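Local atomic coordinates of aspartate semialdehyde dehydrogenase (PDB entry 4WOJ), a protein that probably catalyses the NADPH-dependent reductive dephosphorylation of L-aspartyl-4-phosphate to L-aspartate-semialdehyde, an early step toward lysine, methionine and threonine. Residues 275-280 and 345-350. Residues are numbered along the deposited sequence; the frame is centred on the assembly and turned at random.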
ATOM      1  N   SER B 275       0.509  -5.979 -11.022  1.00 25.91           N
ATOM      2  CA  SER B 275       0.600  -4.569 -11.183  1.00 24.44           C
ATOM      3  C   SER B 275       1.192  -3.849  -9.958  1.00 25.01           C
ATOM      4  O   SER B 275       0.765  -4.105  -8.836  1.00 25.89           O
ATOM      5  CB  SER B 275      -0.762  -4.022 -11.514  1.00 24.29           C
ATOM      6  OG  SER B 275      -0.970  -4.138 -12.898  1.00 23.85           O
ATOM      7  N   HIS B 276       2.218  -3.013 -10.183  1.00 21.39           N
ATOM      8  CA  HIS B 276       2.794  -2.213  -9.093  1.00 20.11           C
ATOM      9  C   HIS B 276       2.073  -0.920  -9.014  1.00 16.34           C
ATOM     10  O   HIS B 276       1.846  -0.303 -10.039  1.00 13.52           O
ATOM     11  CB  HIS B 276       4.271  -1.946  -9.266  1.00 22.84           C
ATOM     12  CG  HIS B 276       5.120  -3.166  -9.076  1.00 26.40           C
ATOM     13  ND1 HIS B 276       4.617  -4.355  -8.605  1.00 27.16           N
ATOM     14  CD2 HIS B 276       6.438  -3.380  -9.291  1.00 30.67           C
ATOM     15  CE1 HIS B 276       5.584  -5.249  -8.540  1.00 29.42           C
ATOM     16  NE2 HIS B 276       6.698  -4.684  -8.956  1.00 31.31           N
ATOM     17  N   SER B 277       1.664  -0.561  -7.806  1.00 14.84           N
ATOM     18  CA  SER B 277       1.073   0.711  -7.576  1.00 16.54           C
ATOM     19  C   SER B 277       2.029   1.583  -6.747  1.00 16.65           C
ATOM     20  O   SER B 277       2.912   1.093  -6.050  1.00 16.93           O
ATOM     21  CB  SER B 277      -0.277   0.602  -6.900  1.00 17.83           C
ATOM     22  OG  SER B 277      -1.082  -0.369  -7.512  1.00 18.01           O
ATOM     23  N   GLN B 278       1.838   2.879  -6.851  1.00 17.05           N
ATOM     24  CA  GLN B 278       2.748   3.855  -6.252  1.00 17.23           C
ATOM     25  C   GLN B 278       2.012   5.136  -5.972  1.00 17.81           C
ATOM     26  O   GLN B 278       1.473   5.735  -6.884  1.00 16.70           O
ATOM     27  CB  GLN B 278       3.897   4.192  -7.226  1.00 17.22           C
ATOM     28  CG  GLN B 278       4.994   3.161  -7.274  1.00 17.64           C
ATOM     29  CD  GLN B 278       6.161   3.505  -8.152  1.00 18.03           C
ATOM     30  OE1 GLN B 278       6.194   3.169  -9.313  1.00 18.40           O
ATOM     31  NE2 GLN B 278       7.182   4.104  -7.560  1.00 20.81           N
ATOM     32  N   ALA B 279       2.060   5.561  -4.715  1.00 18.18           N
ATOM     33  CA  ALA B 279       1.728   6.903  -4.296  1.00 18.62           C
ATOM     34  C   ALA B 279       2.966   7.824  -4.344  1.00 19.97           C
ATOM     35  O   ALA B 279       3.955   7.615  -3.671  1.00 20.69           O
ATOM     36  CB  ALA B 279       1.151   6.875  -2.902  1.00 18.80           C
ATOM     37  N   LEU B 280       2.882   8.870  -5.147  1.00 20.47           N
ATOM     38  CA  LEU B 280       3.989   9.720  -5.398  1.00 19.37           C
ATOM     39  C   LEU B 280       3.720  11.041  -4.765  1.00 20.05           C
ATOM     40  O   LEU B 280       2.608  11.545  -4.808  1.00 19.04           O
ATOM     41  CB  LEU B 280       4.222   9.901  -6.884  1.00 20.31           C
ATOM     42  CG  LEU B 280       4.530   8.641  -7.675  1.00 21.82           C
ATOM     43  CD1 LEU B 280       4.940   9.082  -9.062  1.00 24.54           C
ATOM     44  CD2 LEU B 280       5.616   7.771  -7.086  1.00 22.57           C
ATOM     45  N   HIS B 345       0.704  15.641  -5.320  1.00 20.34           N
ATOM     46  CA  HIS B 345       0.511  14.193  -5.107  1.00 19.53           C
ATOM     47  C   HIS B 345      -0.197  13.568  -6.275  1.00 20.18           C
ATOM     48  O   HIS B 345      -1.014  14.216  -6.930  1.00 20.14           O
ATOM     49  CB  HIS B 345      -0.375  13.956  -3.896  1.00 19.20           C
ATOM     50  CG  HIS B 345       0.074  14.683  -2.667  1.00 21.30           C
ATOM     51  ND1 HIS B 345       1.047  14.194  -1.820  1.00 21.88           N
ATOM     52  CD2 HIS B 345      -0.325  15.863  -2.134  1.00 21.31           C
ATOM     53  CE1 HIS B 345       1.220  15.032  -0.819  1.00 20.91           C
ATOM     54  NE2 HIS B 345       0.390  16.044  -0.979  1.00 21.22           N
ATOM     55  N   CYS B 346       0.083  12.289  -6.510  1.00 20.68           N
ATOM     56  CA  CYS B 346      -0.639  11.491  -7.462  1.00 19.50           C
ATOM     57  C   CYS B 346      -0.406  10.064  -7.080  1.00 20.91           C
ATOM     58  O   CYS B 346       0.379   9.814  -6.196  1.00 21.31           O
ATOM     59  CB  CYS B 346      -0.185  11.728  -8.900  1.00 19.28           C
ATOM     60  SG  CYS B 346       1.556  11.459  -9.221  1.00 20.67           S
ATOM     61  N   PHE B 347      -1.160   9.165  -7.716  1.00 20.74           N
ATOM     62  CA  PHE B 347      -1.091   7.710  -7.523  1.00 21.31           C
ATOM     63  C   PHE B 347      -1.059   7.071  -8.894  1.00 20.91           C
ATOM     64  O   PHE B 347      -1.863   7.406  -9.723  1.00 23.36           O
ATOM     65  CB  PHE B 347      -2.333   7.194  -6.776  1.00 20.08           C
ATOM     66  CG  PHE B 347      -2.217   5.788  -6.252  1.00 18.92           C
ATOM     67  CD1 PHE B 347      -1.594   5.522  -5.062  1.00 17.50           C
ATOM     68  CD2 PHE B 347      -2.824   4.709  -6.934  1.00 20.22           C
ATOM     69  CE1 PHE B 347      -1.518   4.225  -4.576  1.00 17.65           C
ATOM     70  CE2 PHE B 347      -2.755   3.420  -6.456  1.00 18.40           C
ATOM     71  CZ  PHE B 347      -2.094   3.170  -5.269  1.00 18.13           C
ATOM     72  N   THR B 348      -0.158   6.128  -9.113  1.00 21.87           N
ATOM     73  CA  THR B 348      -0.025   5.471 -10.399  1.00 22.71           C
ATOM     74  C   THR B 348       0.022   3.981 -10.278  1.00 20.03           C
ATOM     75  O   THR B 348       0.359   3.434  -9.243  1.00 19.90           O
ATOM     76  CB  THR B 348       1.238   5.961 -11.199  1.00 24.16           C
ATOM     77  OG1 THR B 348       1.336   5.197 -12.409  1.00 28.00           O
ATOM     78  CG2 THR B 348       2.500   5.822 -10.404  1.00 22.80           C
ATOM     79  N   VAL B 349      -0.356   3.326 -11.359  1.00 19.77           N
ATOM     80  CA  VAL B 349      -0.395   1.887 -11.431  1.00 19.58           C
ATOM     81  C   VAL B 349       0.060   1.455 -12.824  1.00 22.28           C
ATOM     82  O   VAL B 349      -0.382   2.020 -13.829  1.00 22.55           O
ATOM     83  CB  VAL B 349      -1.819   1.353 -11.259  1.00 20.71           C
ATOM     84  CG1 VAL B 349      -1.838  -0.178 -11.268  1.00 19.80           C
ATOM     85  CG2 VAL B 349      -2.440   1.885  -9.980  1.00 20.89           C
ATOM     86  N   GLY B 350       0.938   0.451 -12.873  1.00 22.77           N
ATOM     87  CA  GLY B 350       1.334  -0.190 -14.132  1.00 21.63           C
ATOM     88  C   GLY B 350       1.766  -1.613 -13.960  1.00 22.20           C
ATOM     89  O   GLY B 350       1.973  -2.080 -12.839  1.00 24.66           O
TER
HETATM   90  O   HOH W   1       0.752  10.956  -2.559  1.00 25.52           O
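The ring of Phe347 leans across strand 275-280, with CZ 3.5 Å from Ser277 CB and CD1 3.7 Å from Ala279 CB. Its CG lies anti to the backbone N (chi1 -167°), which swings the ring toward the neighbouring strand. One ring face then covers the backbone at Gln278, whose N sits above the plane, offset toward the rim. On the same side of the sheet, both methyls of Val349 pack against Ser277 OG, CG2 being the nearer at 3.6 Å. The second subunit closes over this side: its Ile266 packs on Ala279 and Phe347, and its Leu228 on Ser277.

The other side carries Gln278, Leu280, Cys346 and Thr348. Thr348 CG2 meets Gln278 CB at 3.8 Å, while OG1 turns back to Ala330 O. Cys346 SG lies against Leu280 CB at 3.9 Å, with CD1 of the same leucine slightly farther off. Helix 141-149 covers Gln278 and Thr348, and the amide NE2 of Gln278 bonds to Ser164 OG.

Six backbone hydrogen bonds join the strands, two in each of the pairs His276-Gly350, Gln278-Thr348 and Leu280-Cys346. Thr348 N to Gln278 O is short and fairly straight (2.8 Å, N-H...O 167°). Leu280 O has a further partner, a water donating to it at 3.0 Å.

The antiparallel pair lies in the middle of the mixed sheet of the dimerisation domain, flanked by strands 159-167 and 329-336. It supplies one face to the subunit interface. On the other, His276, the predicted proton acceptor, reaches Cys141, the predicted acyl-thioester residue, so this strand pairing borders the probable catalytic site of an aspartate-semialdehyde dehydrogenase.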